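Local coordinates for protein sulfate transporter 4.1, chloroplastic (Arabidopsis thaliana, PDB 7LHV) that cotransports protons and sulfate across a membrane as an SLC26-family symporter of the chloroplast, and may help regulate sulfate assimilation, at residues Phe95-Met100 with Glu399-Thr404; Ile103-Met108 with Leu409-Ile414; Met108-Ala113 with Tyr126-Ser131; Arg145-Gly150 with Ser392-Asn397; Gln316-Phe321 with Cys417-Leu422. All blocks are in the same frame, centred on the assembly; numbering follows the deposited sequence.

From the N terminus, helix 91-119 opens three contacts in turn. Interaction 3 closes first, at helix 125-141, a short hairpin; interaction 4 then opens in 145-150, a loop running into strand 149-150, and interaction 5 in the loop at 316-321. Helix 391-399 closes interaction 4, the following loop closes interaction 1, and helix 406-426 closes interactions 2 and 5 in succession. Interactions 3 and 4 lie in series, both nested inside the loops of interactions 1 and 2, which cross each other. Interaction 5 crosses 1, 2 and 4. Together they join helices 91-119, 125-141, 391-399 and 406-426 and the loops 145-150 and 316-321; interaction 4 alone lies at the bound sulfate.

Interaction 1 of 5, residues Phe95-Met100 with Glu399-Thr404; sequences FKLDLM and ESEAKT
Asp98 OD1 is gripped by two successive backbone amides of the loop 399-404: Lys403 N donates at 3.1 Å, nearly in line with the C-O bond of the carboxylate, and Thr404 N adds a weak bond of 3.3 Å. The other oxygen, Asp98 OD2, takes the hydroxyl Thr404 OG1 at 2.5 Å, which arrives from above the carboxylate plane, 41° out of it. Three donors thus fix the rotation of this buried acid, whose CG, beside the backbone N (chi1 -73°), points the carboxylate at the loop amides. Next to it in sequence, Leu97 lays its branches along the loop. Its CB is 3.2 Å from Glu401 O, its CD2 runs beside Glu401 CB at 3.6 Å, pointing the same way, and its CD1 meets Lys403 CE at 3.7 Å. The amine Lys403 NZ turns from that apolar patch to a weak salt bridge with Glu401 OE1, at 3.4 Å. Besides Asp98, Thr404 OG1 weakly bonds Leu406 N, in the manner of an N-cap at the start of helix 406-426. An acid on helix 91-119, predicted to span the membrane, therefore secures the loop joining helices 391-399 and 406-426, right at that helix start.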
# COMPACT_ATOMS: atom_id res chain seq x y z
N PHE A 95 -30.39 -18.57 -30.78
CA PHE A 95 -29.64 -18.48 -32.03
C PHE A 95 -29.90 -17.15 -32.73
O PHE A 95 -28.96 -16.47 -33.15
CB PHE A 95 -29.97 -19.67 -32.94
CG PHE A 95 -29.13 -19.74 -34.21
CD1 PHE A 95 -29.20 -18.76 -35.19
CD2 PHE A 95 -28.23 -20.78 -34.39
CE1 PHE A 95 -28.42 -18.83 -36.33
CE2 PHE A 95 -27.45 -20.85 -35.53
CZ PHE A 95 -27.54 -19.88 -36.49
N LYS A 96 -31.17 -16.76 -32.85
CA LYS A 96 -31.47 -15.52 -33.55
C LYS A 96 -30.91 -14.32 -32.79
O LYS A 96 -30.33 -13.41 -33.39
CB LYS A 96 -32.98 -15.38 -33.77
CG LYS A 96 -33.84 -15.20 -32.52
CD LYS A 96 -35.32 -15.13 -32.87
CE LYS A 96 -35.68 -13.84 -33.60
NZ LYS A 96 -35.51 -12.62 -32.76
N LEU A 97 -31.04 -14.32 -31.46
CA LEU A 97 -30.51 -13.20 -30.68
C LEU A 97 -28.99 -13.12 -30.78
O LEU A 97 -28.43 -12.03 -30.94
CB LEU A 97 -30.96 -13.33 -29.22
CG LEU A 97 -32.46 -13.16 -29.00
CD1 LEU A 97 -32.80 -13.34 -27.53
CD2 LEU A 97 -32.93 -11.80 -29.49
N ASP A 98 -28.31 -14.27 -30.69
CA ASP A 98 -26.86 -14.28 -30.80
C ASP A 98 -26.40 -13.85 -32.18
O ASP A 98 -25.41 -13.11 -32.30
CB ASP A 98 -26.33 -15.67 -30.47
CG ASP A 98 -26.41 -16.00 -29.00
OD1 ASP A 98 -26.55 -15.05 -28.19
OD2 ASP A 98 -26.34 -17.19 -28.64
N LEU A 99 -27.08 -14.30 -33.23
CA LEU A 99 -26.69 -13.91 -34.58
C LEU A 99 -26.85 -12.41 -34.78
O LEU A 99 -25.95 -11.74 -35.32
CB LEU A 99 -27.53 -14.68 -35.61
CG LEU A 99 -27.13 -14.53 -37.08
CD1 LEU A 99 -25.83 -15.26 -37.36
CD2 LEU A 99 -28.24 -15.05 -37.98
N MET A 100 -27.98 -11.85 -34.34
CA MET A 100 -28.18 -10.41 -34.48
C MET A 100 -27.16 -9.63 -33.67
O MET A 100 -26.58 -8.65 -34.17
CB MET A 100 -29.60 -10.04 -34.06
CG MET A 100 -30.66 -10.40 -35.08
SD MET A 100 -30.19 -9.96 -36.77
CE MET A 100 -30.10 -8.17 -36.65
N GLU A 399 -27.77 -4.65 -24.95
CA GLU A 399 -29.15 -4.38 -25.39
C GLU A 399 -29.49 -5.05 -26.71
O GLU A 399 -30.64 -4.97 -27.14
CB GLU A 399 -29.51 -2.89 -25.49
CG GLU A 399 -28.85 -2.07 -26.59
CD GLU A 399 -27.51 -1.53 -26.21
OE1 GLU A 399 -26.95 -2.02 -25.21
OE2 GLU A 399 -27.01 -0.61 -26.89
N SER A 400 -28.53 -5.71 -27.37
CA SER A 400 -28.85 -6.54 -28.51
C SER A 400 -29.38 -7.91 -28.11
O SER A 400 -29.50 -8.79 -28.96
CB SER A 400 -27.62 -6.71 -29.41
OG SER A 400 -27.15 -5.45 -29.86
N GLU A 401 -29.70 -8.09 -26.82
CA GLU A 401 -30.27 -9.33 -26.30
C GLU A 401 -29.34 -10.52 -26.53
O GLU A 401 -29.79 -11.64 -26.78
CB GLU A 401 -31.65 -9.60 -26.90
CG GLU A 401 -32.71 -8.57 -26.52
CD GLU A 401 -33.05 -8.60 -25.05
OE1 GLU A 401 -32.99 -9.70 -24.44
OE2 GLU A 401 -33.38 -7.53 -24.49
N ALA A 402 -28.04 -10.29 -26.43
CA ALA A 402 -27.08 -11.38 -26.53
C ALA A 402 -27.21 -12.29 -25.31
O ALA A 402 -27.22 -11.81 -24.17
CB ALA A 402 -25.66 -10.84 -26.64
N LYS A 403 -27.29 -13.59 -25.55
CA LYS A 403 -27.53 -14.57 -24.50
C LYS A 403 -26.30 -15.39 -24.15
O LYS A 403 -25.97 -15.53 -22.97
CB LYS A 403 -28.68 -15.50 -24.90
CG LYS A 403 -30.00 -14.79 -25.09
CD LYS A 403 -30.42 -14.08 -23.82
CE LYS A 403 -31.70 -13.30 -24.00
NZ LYS A 403 -32.07 -12.56 -22.76
N THR A 404 -25.61 -15.94 -25.14
CA THR A 404 -24.45 -16.78 -24.91
C THR A 404 -23.21 -16.12 -25.52
O THR A 404 -23.25 -15.00 -26.03
CB THR A 404 -24.67 -18.17 -25.50
OG1 THR A 404 -24.74 -18.08 -26.93
CG2 THR A 404 -25.95 -18.78 -24.97

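Interaction 2 of 5, residues Ile103-Met108 with Leu409-Ile414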
# COMPACT_ATOMS: atom_id res chain seq x y z
N ILE A 103 -23.67 -9.86 -35.42
CA ILE A 103 -23.60 -9.01 -36.61
C ILE A 103 -23.49 -7.55 -36.21
O ILE A 103 -22.67 -6.79 -36.75
CB ILE A 103 -24.82 -9.26 -37.52
CG1 ILE A 103 -24.69 -10.60 -38.24
CG2 ILE A 103 -24.97 -8.13 -38.53
CD1 ILE A 103 -25.93 -11.02 -38.98
N THR A 104 -24.31 -7.12 -35.25
CA THR A 104 -24.29 -5.74 -34.80
C THR A 104 -22.92 -5.36 -34.22
O THR A 104 -22.36 -4.31 -34.56
CB THR A 104 -25.39 -5.53 -33.76
OG1 THR A 104 -26.67 -5.76 -34.37
CG2 THR A 104 -25.35 -4.13 -33.20
N VAL A 105 -22.36 -6.22 -33.37
CA VAL A 105 -21.09 -5.92 -32.74
C VAL A 105 -19.97 -5.91 -33.78
O VAL A 105 -19.07 -5.06 -33.72
CB VAL A 105 -20.81 -6.90 -31.60
CG1 VAL A 105 -19.36 -6.81 -31.15
CG2 VAL A 105 -21.72 -6.61 -30.43
N GLY A 106 -19.99 -6.84 -34.73
CA GLY A 106 -18.96 -6.84 -35.76
C GLY A 106 -19.01 -5.60 -36.63
O GLY A 106 -17.97 -5.03 -36.98
N ILE A 107 -20.22 -5.16 -36.99
CA ILE A 107 -20.37 -3.94 -37.77
C ILE A 107 -19.85 -2.74 -36.99
O ILE A 107 -19.16 -1.88 -37.55
CB ILE A 107 -21.84 -3.75 -38.20
CG1 ILE A 107 -22.19 -4.71 -39.33
CG2 ILE A 107 -22.09 -2.32 -38.63
CD1 ILE A 107 -23.64 -4.69 -39.73
N MET A 108 -20.16 -2.67 -35.70
CA MET A 108 -19.63 -1.58 -34.88
C MET A 108 -18.13 -1.70 -34.68
O MET A 108 -17.45 -0.69 -34.47
CB MET A 108 -20.35 -1.55 -33.53
CG MET A 108 -19.87 -0.46 -32.59
SD MET A 108 -20.42 -0.70 -30.89
CE MET A 108 -20.55 0.99 -30.35
N LEU A 409 -18.35 -15.32 -31.24
CA LEU A 409 -17.85 -16.08 -32.38
C LEU A 409 -18.32 -15.46 -33.69
O LEU A 409 -17.51 -15.19 -34.59
CB LEU A 409 -18.30 -17.53 -32.29
CG LEU A 409 -17.51 -18.47 -31.38
CD1 LEU A 409 -18.14 -19.85 -31.37
CD2 LEU A 409 -16.06 -18.54 -31.83
N ILE A 410 -19.62 -15.20 -33.80
CA ILE A 410 -20.16 -14.58 -35.00
C ILE A 410 -19.43 -13.28 -35.29
O ILE A 410 -18.99 -13.03 -36.42
CB ILE A 410 -21.68 -14.35 -34.86
CG1 ILE A 410 -22.39 -15.68 -34.56
CG2 ILE A 410 -22.24 -13.71 -36.12
CD1 ILE A 410 -22.40 -16.63 -35.73
N THR A 411 -19.24 -12.46 -34.26
CA THR A 411 -18.48 -11.22 -34.44
C THR A 411 -17.12 -11.51 -35.04
O THR A 411 -16.75 -10.93 -36.07
CB THR A 411 -18.33 -10.50 -33.09
OG1 THR A 411 -19.58 -9.93 -32.71
CG2 THR A 411 -17.29 -9.41 -33.20
N GLY A 412 -16.40 -12.47 -34.46
CA GLY A 412 -15.11 -12.83 -35.01
C GLY A 412 -15.21 -13.27 -36.45
O GLY A 412 -14.39 -12.87 -37.29
N ILE A 413 -16.24 -14.06 -36.77
CA ILE A 413 -16.43 -14.49 -38.15
C ILE A 413 -16.54 -13.29 -39.07
O ILE A 413 -15.90 -13.23 -40.13
CB ILE A 413 -17.66 -15.41 -38.26
CG1 ILE A 413 -17.39 -16.74 -37.55
CG2 ILE A 413 -18.02 -15.65 -39.72
CD1 ILE A 413 -18.63 -17.57 -37.33
N ILE A 414 -17.31 -12.28 -38.65
CA ILE A 414 -17.42 -11.06 -39.45
C ILE A 414 -16.04 -10.48 -39.71
O ILE A 414 -15.68 -10.18 -40.86
CB ILE A 414 -18.34 -10.04 -38.75
CG1 ILE A 414 -19.74 -10.61 -38.56
CG2 ILE A 414 -18.39 -8.74 -39.54
CD1 ILE A 414 -20.37 -11.11 -39.84
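Val105 and Thr411 meet with their branches slanted across one another, where the axes of helix segments 103-108 and 409-414 come within 7.9 Å and cross at -42°. Val105 CG1, anti to the backbone N (chi1 167°), reaches Thr411 OG1 at 3.5 Å and the methyl Thr411 CG2 at 3.9 Å. Thr411 holds OG1 beside its own backbone N (chi1 -73°), which places the hydroxyl within hydrogen-bonding distance of Gly102 O across the interface and Ser407 O one turn back, two acceptors that must share its one proton, while CG2 lies 4.0 Å from Gly106 CA. A valine here would probably leave Gly102 O without its cross-helix mate. Gly106 faces the partner helix with bare backbone: a side chain would run into Ile414 CB, and instead Ile414 CG2 rests 4.3 Å from Gly106 CA. At the border, Ile410 CG2 approaches Ile103 N to 4.2 Å. Chemically, this implies apolar contact round a close backbone approach at Gly106, with a hydroxyl satisfied by backbone carbonyls in a probably membrane-embedded interface.

Interaction 3 of 5, residues Met108-Ala113 with Tyr126-Ser131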
# COMPACT_ATOMS: atom_id res chain seq x y z
N MET A 108 -20.16 -2.67 -35.70
CA MET A 108 -19.63 -1.58 -34.88
C MET A 108 -18.13 -1.70 -34.68
O MET A 108 -17.45 -0.69 -34.47
CB MET A 108 -20.35 -1.55 -33.53
CG MET A 108 -19.87 -0.46 -32.59
SD MET A 108 -20.42 -0.70 -30.89
CE MET A 108 -20.55 0.99 -30.35
N LEU A 109 -17.59 -2.91 -34.77
CA LEU A 109 -16.21 -3.16 -34.34
C LEU A 109 -15.20 -2.93 -35.45
O LEU A 109 -14.12 -2.39 -35.19
CB LEU A 109 -16.10 -4.60 -33.82
CG LEU A 109 -14.70 -5.19 -33.64
CD1 LEU A 109 -13.88 -4.39 -32.65
CD2 LEU A 109 -14.82 -6.63 -33.18
N VAL A 110 -15.51 -3.33 -36.68
CA VAL A 110 -14.52 -3.25 -37.76
C VAL A 110 -13.96 -1.83 -37.90
O VAL A 110 -12.73 -1.64 -37.78
CB VAL A 110 -15.10 -3.76 -39.09
CG1 VAL A 110 -14.15 -3.46 -40.23
CG2 VAL A 110 -15.39 -5.24 -39.02
N PRO A 111 -14.80 -0.80 -38.11
CA PRO A 111 -14.24 0.56 -38.18
C PRO A 111 -13.59 1.00 -36.88
O PRO A 111 -12.55 1.68 -36.91
CB PRO A 111 -15.46 1.42 -38.52
CG PRO A 111 -16.60 0.67 -38.01
CD PRO A 111 -16.26 -0.77 -38.23
N GLN A 112 -14.16 0.62 -35.74
CA GLN A 112 -13.56 0.96 -34.46
C GLN A 112 -12.22 0.27 -34.29
O GLN A 112 -11.28 0.85 -33.74
CB GLN A 112 -14.50 0.60 -33.32
CG GLN A 112 -15.54 1.66 -33.02
CD GLN A 112 -16.15 1.49 -31.65
OE1 GLN A 112 -16.12 0.41 -31.07
NE2 GLN A 112 -16.72 2.57 -31.12
N ALA A 113 -12.11 -0.98 -34.75
CA ALA A 113 -10.84 -1.69 -34.67
C ALA A 113 -9.76 -0.98 -35.48
O ALA A 113 -8.64 -0.76 -34.99
CB ALA A 113 -11.01 -3.13 -35.14
N TYR A 126 -3.70 -4.09 -38.22
CA TYR A 126 -3.39 -4.77 -36.97
C TYR A 126 -4.50 -4.62 -35.94
O TYR A 126 -4.50 -5.34 -34.94
CB TYR A 126 -2.06 -4.28 -36.41
CG TYR A 126 -0.89 -4.94 -37.10
CD1 TYR A 126 -0.37 -6.13 -36.62
CD2 TYR A 126 -0.34 -4.39 -38.24
CE1 TYR A 126 0.68 -6.75 -37.26
CE2 TYR A 126 0.72 -5.00 -38.88
CZ TYR A 126 1.22 -6.18 -38.39
OH TYR A 126 2.27 -6.79 -39.02
N GLY A 127 -5.45 -3.71 -36.15
CA GLY A 127 -6.65 -3.72 -35.35
C GLY A 127 -7.51 -4.93 -35.63
O GLY A 127 -7.97 -5.62 -34.71
N LEU A 128 -7.72 -5.24 -36.91
CA LEU A 128 -8.56 -6.38 -37.28
C LEU A 128 -7.98 -7.68 -36.76
O LEU A 128 -8.72 -8.53 -36.25
CB LEU A 128 -8.74 -6.44 -38.79
CG LEU A 128 -9.48 -5.26 -39.42
CD1 LEU A 128 -9.63 -5.47 -40.92
CD2 LEU A 128 -10.84 -5.09 -38.77
N TYR A 129 -6.66 -7.85 -36.87
CA TYR A 129 -6.01 -9.00 -36.25
C TYR A 129 -6.34 -9.07 -34.77
O TYR A 129 -6.70 -10.13 -34.25
CB TYR A 129 -4.50 -8.92 -36.46
CG TYR A 129 -4.03 -8.96 -37.90
CD1 TYR A 129 -4.85 -9.46 -38.90
CD2 TYR A 129 -2.77 -8.51 -38.25
CE1 TYR A 129 -4.43 -9.51 -40.21
CE2 TYR A 129 -2.34 -8.55 -39.56
CZ TYR A 129 -3.17 -9.05 -40.53
OH TYR A 129 -2.74 -9.09 -41.84
N SER A 130 -6.26 -7.92 -34.08
CA SER A 130 -6.55 -7.87 -32.66
C SER A 130 -8.00 -8.18 -32.34
O SER A 130 -8.33 -8.38 -31.16
CB SER A 130 -6.18 -6.50 -32.09
OG SER A 130 -6.34 -6.48 -30.69
N SER A 131 -8.88 -8.21 -33.34
CA SER A 131 -10.25 -8.63 -33.15
C SER A 131 -10.53 -10.02 -33.69
O SER A 131 -11.61 -10.56 -33.44
CB SER A 131 -11.22 -7.64 -33.81
OG SER A 131 -11.10 -6.35 -33.24
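Leu109 wraps both its methyls round the hydroxyl of Ser131, CD1 at 3.5 Å from Ser131 OG and CD2 at 3.7 Å. The same oxygen touches Ala113 CB at 3.7 Å, so two apolar groups of helix 91-119 border it. Alongside, Leu128 CD2 fits between Val110 CG1 (4.0 Å) and Ala113 CB (4.1 Å). Beside it the backbones come close: Gly127 CA makes a CH...O contact of 3.6 Å with Ala113 O, and a side chain at Gly127 would collide with that carbonyl. Leu109 reaches Ser131 because CG extends anti to the backbone N (chi1 165°). With an alanine here, a gap is likely to open beside Ser131 OG, and Thr411, Ile415 and Arg393 to lose the branches that touch them. Pro111 kinks this part of helix 91-119, its N lacking the usual bond to the turn before. The two helix segments, axes 8.7 Å apart, run roughly antiparallel at 136° and belong to consecutive helices joined by a short connection. Helix 406-426 packs against Leu109 and Val110, helix 284-300 against Met108 and Pro111, helix 391-399 against Met108 and Leu109, and the loop residue Pro151 against Ser130 and Ser131.

Interaction 4 of 5, residues Arg145-Gly150 with Ser392-Asn397; sequences RQLAIG and SRSAVN. With SO4 (sulfate ion), chain D.
The Arg393 guanidinium has Ala148 CB at its edge, near its plane, while Gly150 C approaches NH2 obliquely at 3.4 Å. A sulfate oxygen, O4, also stands oblique to the group, 4.5 Å from Arg393 NH1. This is the substrate region of the SLC26 fold, where strands 149-150 and 388-389 pair antiparallel and helices 153-166 and 391-399 begin just beyond them. The sulfate, consistent with bound substrate, takes a hydrogen bond on O1 from Ser392 OG at 2.9 Å, and the backbone N atoms of Phe391 and Ala153 also hydrogen-bond it. A bend at chi3 brings Arg393 NH2 to Pro151 O, with which it hydrogen-bonds, and the group lies beside the sulfate; its positive charge probably favours the anion. At the other end the Asn397 amide lies flat toward Gln146 O: ND2 donates at 3.0 Å with the acceptor only 2° from the amide plane, although the donor sits 47° out of the carbonyl plane. Between these two ends Ala148 CB packs on Arg393 CB at 3.6 Å. Ser394 OG, which also bonds Ser390 O, touches Leu147 CD1 and receives Ala148 N at 3.1 Å, nearly straight at 174°.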
# COMPACT_ATOMS: atom_id res chain seq x y z
N ARG A 145 -20.73 -13.87 -20.96
CA ARG A 145 -21.52 -14.19 -22.13
C ARG A 145 -21.92 -12.97 -22.95
O ARG A 145 -22.43 -13.13 -24.06
CB ARG A 145 -22.77 -14.97 -21.73
CG ARG A 145 -22.48 -16.27 -21.00
CD ARG A 145 -23.76 -16.92 -20.50
NE ARG A 145 -23.47 -18.04 -19.61
CZ ARG A 145 -24.40 -18.69 -18.91
NH1 ARG A 145 -25.67 -18.36 -18.98
NH2 ARG A 145 -24.02 -19.69 -18.12
N GLN A 146 -21.70 -11.76 -22.44
CA GLN A 146 -21.99 -10.55 -23.18
C GLN A 146 -20.78 -9.66 -23.41
O GLN A 146 -20.89 -8.68 -24.15
CB GLN A 146 -23.07 -9.71 -22.46
CG GLN A 146 -24.48 -10.27 -22.53
CD GLN A 146 -24.67 -11.53 -21.72
OE1 GLN A 146 -25.01 -12.58 -22.26
NE2 GLN A 146 -24.43 -11.44 -20.42
N LEU A 147 -19.63 -9.96 -22.80
CA LEU A 147 -18.46 -9.11 -22.96
C LEU A 147 -17.91 -9.21 -24.38
O LEU A 147 -17.83 -10.30 -24.96
CB LEU A 147 -17.38 -9.50 -21.95
CG LEU A 147 -16.19 -8.56 -21.87
CD1 LEU A 147 -16.56 -7.31 -21.10
CD2 LEU A 147 -15.01 -9.24 -21.22
N ALA A 148 -17.53 -8.06 -24.93
CA ALA A 148 -16.96 -7.98 -26.27
C ALA A 148 -15.47 -7.69 -26.15
O ALA A 148 -15.07 -6.72 -25.49
CB ALA A 148 -17.65 -6.91 -27.10
N ILE A 149 -14.65 -8.51 -26.81
CA ILE A 149 -13.20 -8.47 -26.68
C ILE A 149 -12.61 -7.88 -27.95
O ILE A 149 -12.98 -8.28 -29.06
CB ILE A 149 -12.64 -9.88 -26.40
CG1 ILE A 149 -12.92 -10.26 -24.96
CG2 ILE A 149 -11.15 -9.93 -26.67
CD1 ILE A 149 -12.38 -9.26 -23.97
N GLY A 150 -11.69 -6.93 -27.79
CA GLY A 150 -11.05 -6.30 -28.91
C GLY A 150 -10.29 -5.06 -28.50
O GLY A 150 -10.07 -4.81 -27.31
N SER A 392 -18.19 0.15 -24.66
CA SER A 392 -19.20 0.45 -25.66
C SER A 392 -19.73 -0.82 -26.32
O SER A 392 -20.95 -1.01 -26.43
CB SER A 392 -18.63 1.39 -26.73
OG SER A 392 -18.08 2.55 -26.14
N ARG A 393 -18.82 -1.69 -26.77
CA ARG A 393 -19.24 -2.87 -27.51
C ARG A 393 -19.95 -3.87 -26.61
O ARG A 393 -20.91 -4.52 -27.04
CB ARG A 393 -18.02 -3.51 -28.18
CG ARG A 393 -17.58 -2.80 -29.44
CD ARG A 393 -16.62 -3.66 -30.24
NE ARG A 393 -15.42 -3.95 -29.47
CZ ARG A 393 -14.36 -3.15 -29.41
NH1 ARG A 393 -14.31 -2.01 -30.08
NH2 ARG A 393 -13.33 -3.51 -28.65
N SER A 394 -19.51 -4.02 -25.36
CA SER A 394 -20.20 -4.92 -24.44
C SER A 394 -21.61 -4.43 -24.16
O SER A 394 -22.56 -5.22 -24.11
CB SER A 394 -19.42 -5.06 -23.14
OG SER A 394 -18.10 -5.47 -23.39
N ALA A 395 -21.78 -3.11 -23.99
CA ALA A 395 -23.13 -2.57 -23.84
C ALA A 395 -23.97 -2.88 -25.07
O ALA A 395 -25.03 -3.52 -24.96
CB ALA A 395 -23.06 -1.06 -23.60
N VAL A 396 -23.47 -2.53 -26.26
CA VAL A 396 -24.23 -2.74 -27.49
C VAL A 396 -24.61 -4.21 -27.62
O VAL A 396 -25.71 -4.54 -28.09
CB VAL A 396 -23.42 -2.25 -28.70
CG1 VAL A 396 -24.01 -2.77 -29.99
CG2 VAL A 396 -23.37 -0.74 -28.71
N ASN A 397 -23.73 -5.11 -27.20
CA ASN A 397 -24.08 -6.52 -27.11
C ASN A 397 -25.20 -6.74 -26.10
O ASN A 397 -26.06 -7.60 -26.29
CB ASN A 397 -22.84 -7.33 -26.73
CG ASN A 397 -22.84 -8.71 -27.33
OD1 ASN A 397 -23.44 -8.95 -28.37
ND2 ASN A 397 -22.14 -9.64 -26.68
S SO4 D . -14.24 1.53 -25.36
O1 SO4 D . -15.31 2.51 -25.32
O2 SO4 D . -14.40 0.59 -24.26
O3 SO4 D . -12.96 2.21 -25.22
O4 SO4 D . -14.27 0.81 -26.63

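Interaction 5 of 5, residues Gln316-Phe321 with Cys417-Leu422; sequences QGLPTF and CSLLFL
Leu318 props its side chain against two neighbouring leucines of helix 406-426, its CD2 on Leu419 CB at 3.9 Å and its CG on Leu420 CD2 at 4.2 Å. The helix widens here into a pi-type turn at 418-422, and the extended loop 316-321, between helices 284-300 and 330-358, lies across it. Leu318 is the bump, slanting into the groove between Leu419 and Leu420; its CG stands beside the backbone N (chi1 -52°), which swings the branches toward the helix. In return Leu419 CD1 rests beside Pro319 CD, 4.2 Å away, and Tyr129 and Ile125 of helix 125-141 close round Leu419. Gly317 passes closest to the helix, its CA 5.3 Å from Leu419 CA, in a backbone conformation in which a CB would strike the carbonyl oxygen of Gln316. Gln316 stretches out straight over the helix, NE2 ending 3.3 Å from Leu420 O. Gly317 N bonds Leu419 O at 2.9 Å, bent to 134° at the hydrogen but nearly in line with the carbonyl.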
# COMPACT_ATOMS: atom_id res chain seq x y z
N GLN A 316 -4.05 -8.25 -47.37
CA GLN A 316 -5.23 -9.10 -47.43
C GLN A 316 -4.88 -10.50 -46.94
O GLN A 316 -3.86 -11.07 -47.33
CB GLN A 316 -5.79 -9.18 -48.85
CG GLN A 316 -7.02 -10.05 -48.98
CD GLN A 316 -7.52 -10.14 -50.41
OE1 GLN A 316 -7.30 -9.24 -51.22
NE2 GLN A 316 -8.19 -11.24 -50.73
N GLY A 317 -5.74 -11.06 -46.09
CA GLY A 317 -5.55 -12.42 -45.63
C GLY A 317 -5.49 -12.55 -44.13
O GLY A 317 -5.21 -11.58 -43.42
N LEU A 318 -5.75 -13.76 -43.63
CA LEU A 318 -5.70 -14.00 -42.20
C LEU A 318 -4.25 -13.96 -41.70
O LEU A 318 -3.32 -14.29 -42.44
CB LEU A 318 -6.32 -15.36 -41.87
CG LEU A 318 -7.72 -15.61 -42.43
CD1 LEU A 318 -8.18 -17.01 -42.09
CD2 LEU A 318 -8.69 -14.58 -41.90
N PRO A 319 -4.04 -13.54 -40.46
CA PRO A 319 -2.68 -13.55 -39.90
C PRO A 319 -2.14 -14.96 -39.77
O PRO A 319 -2.89 -15.93 -39.59
CB PRO A 319 -2.85 -12.88 -38.54
CG PRO A 319 -4.28 -13.07 -38.20
CD PRO A 319 -5.02 -13.02 -39.50
N THR A 320 -0.82 -15.08 -39.85
CA THR A 320 -0.14 -16.36 -39.76
C THR A 320 0.57 -16.50 -38.41
O THR A 320 0.89 -15.51 -37.74
CB THR A 320 0.88 -16.52 -40.89
OG1 THR A 320 1.82 -15.44 -40.85
CG2 THR A 320 0.18 -16.52 -42.24
N PHE A 321 0.80 -17.75 -38.02
CA PHE A 321 1.46 -18.03 -36.75
C PHE A 321 2.91 -17.56 -36.79
O PHE A 321 3.63 -17.82 -37.75
CB PHE A 321 1.40 -19.53 -36.45
CG PHE A 321 1.87 -19.88 -35.06
CD1 PHE A 321 0.98 -19.91 -34.00
CD2 PHE A 321 3.20 -20.18 -34.82
CE1 PHE A 321 1.40 -20.23 -32.73
CE2 PHE A 321 3.63 -20.51 -33.55
CZ PHE A 321 2.73 -20.53 -32.51
N CYS A 417 -14.32 -12.38 -42.32
CA CYS A 417 -14.83 -12.04 -43.65
C CYS A 417 -14.14 -10.80 -44.18
O CYS A 417 -13.67 -10.78 -45.33
CB CYS A 417 -16.34 -11.85 -43.59
SG CYS A 417 -17.27 -13.37 -43.26
N SER A 418 -14.03 -9.76 -43.35
CA SER A 418 -13.30 -8.57 -43.76
C SER A 418 -11.89 -8.93 -44.19
O SER A 418 -11.47 -8.61 -45.31
CB SER A 418 -13.28 -7.54 -42.63
OG SER A 418 -14.59 -7.15 -42.27
N LEU A 419 -11.19 -9.69 -43.35
CA LEU A 419 -9.80 -10.03 -43.64
C LEU A 419 -9.68 -10.85 -44.91
O LEU A 419 -8.58 -10.98 -45.45
CB LEU A 419 -9.19 -10.79 -42.46
CG LEU A 419 -8.94 -9.99 -41.19
CD1 LEU A 419 -8.63 -10.91 -40.03
CD2 LEU A 419 -7.81 -9.02 -41.40
N LEU A 420 -10.79 -11.40 -45.40
CA LEU A 420 -10.77 -12.15 -46.65
C LEU A 420 -11.35 -11.37 -47.81
O LEU A 420 -10.99 -11.64 -48.96
CB LEU A 420 -11.54 -13.46 -46.49
CG LEU A 420 -10.90 -14.51 -45.59
CD1 LEU A 420 -11.86 -15.67 -45.35
CD2 LEU A 420 -9.60 -15.01 -46.19
N PHE A 421 -12.24 -10.40 -47.57
CA PHE A 421 -12.97 -9.83 -48.69
C PHE A 421 -13.03 -8.31 -48.70
O PHE A 421 -13.13 -7.70 -49.77
CB PHE A 421 -14.39 -10.40 -48.71
CG PHE A 421 -14.45 -11.90 -48.71
CD1 PHE A 421 -13.94 -12.63 -49.77
CD2 PHE A 421 -15.00 -12.58 -47.64
CE1 PHE A 421 -13.99 -14.00 -49.77
CE2 PHE A 421 -15.05 -13.96 -47.63
CZ PHE A 421 -14.54 -14.67 -48.70
N LEU A 422 -12.97 -7.68 -47.53
CA LEU A 422 -13.20 -6.25 -47.43
C LEU A 422 -11.93 -5.42 -47.39
O LEU A 422 -12.02 -4.19 -47.46
CB LEU A 422 -14.06 -5.94 -46.20
CG LEU A 422 -15.52 -6.39 -46.24
CD1 LEU A 422 -16.36 -5.55 -45.30
CD2 LEU A 422 -16.06 -6.32 -47.66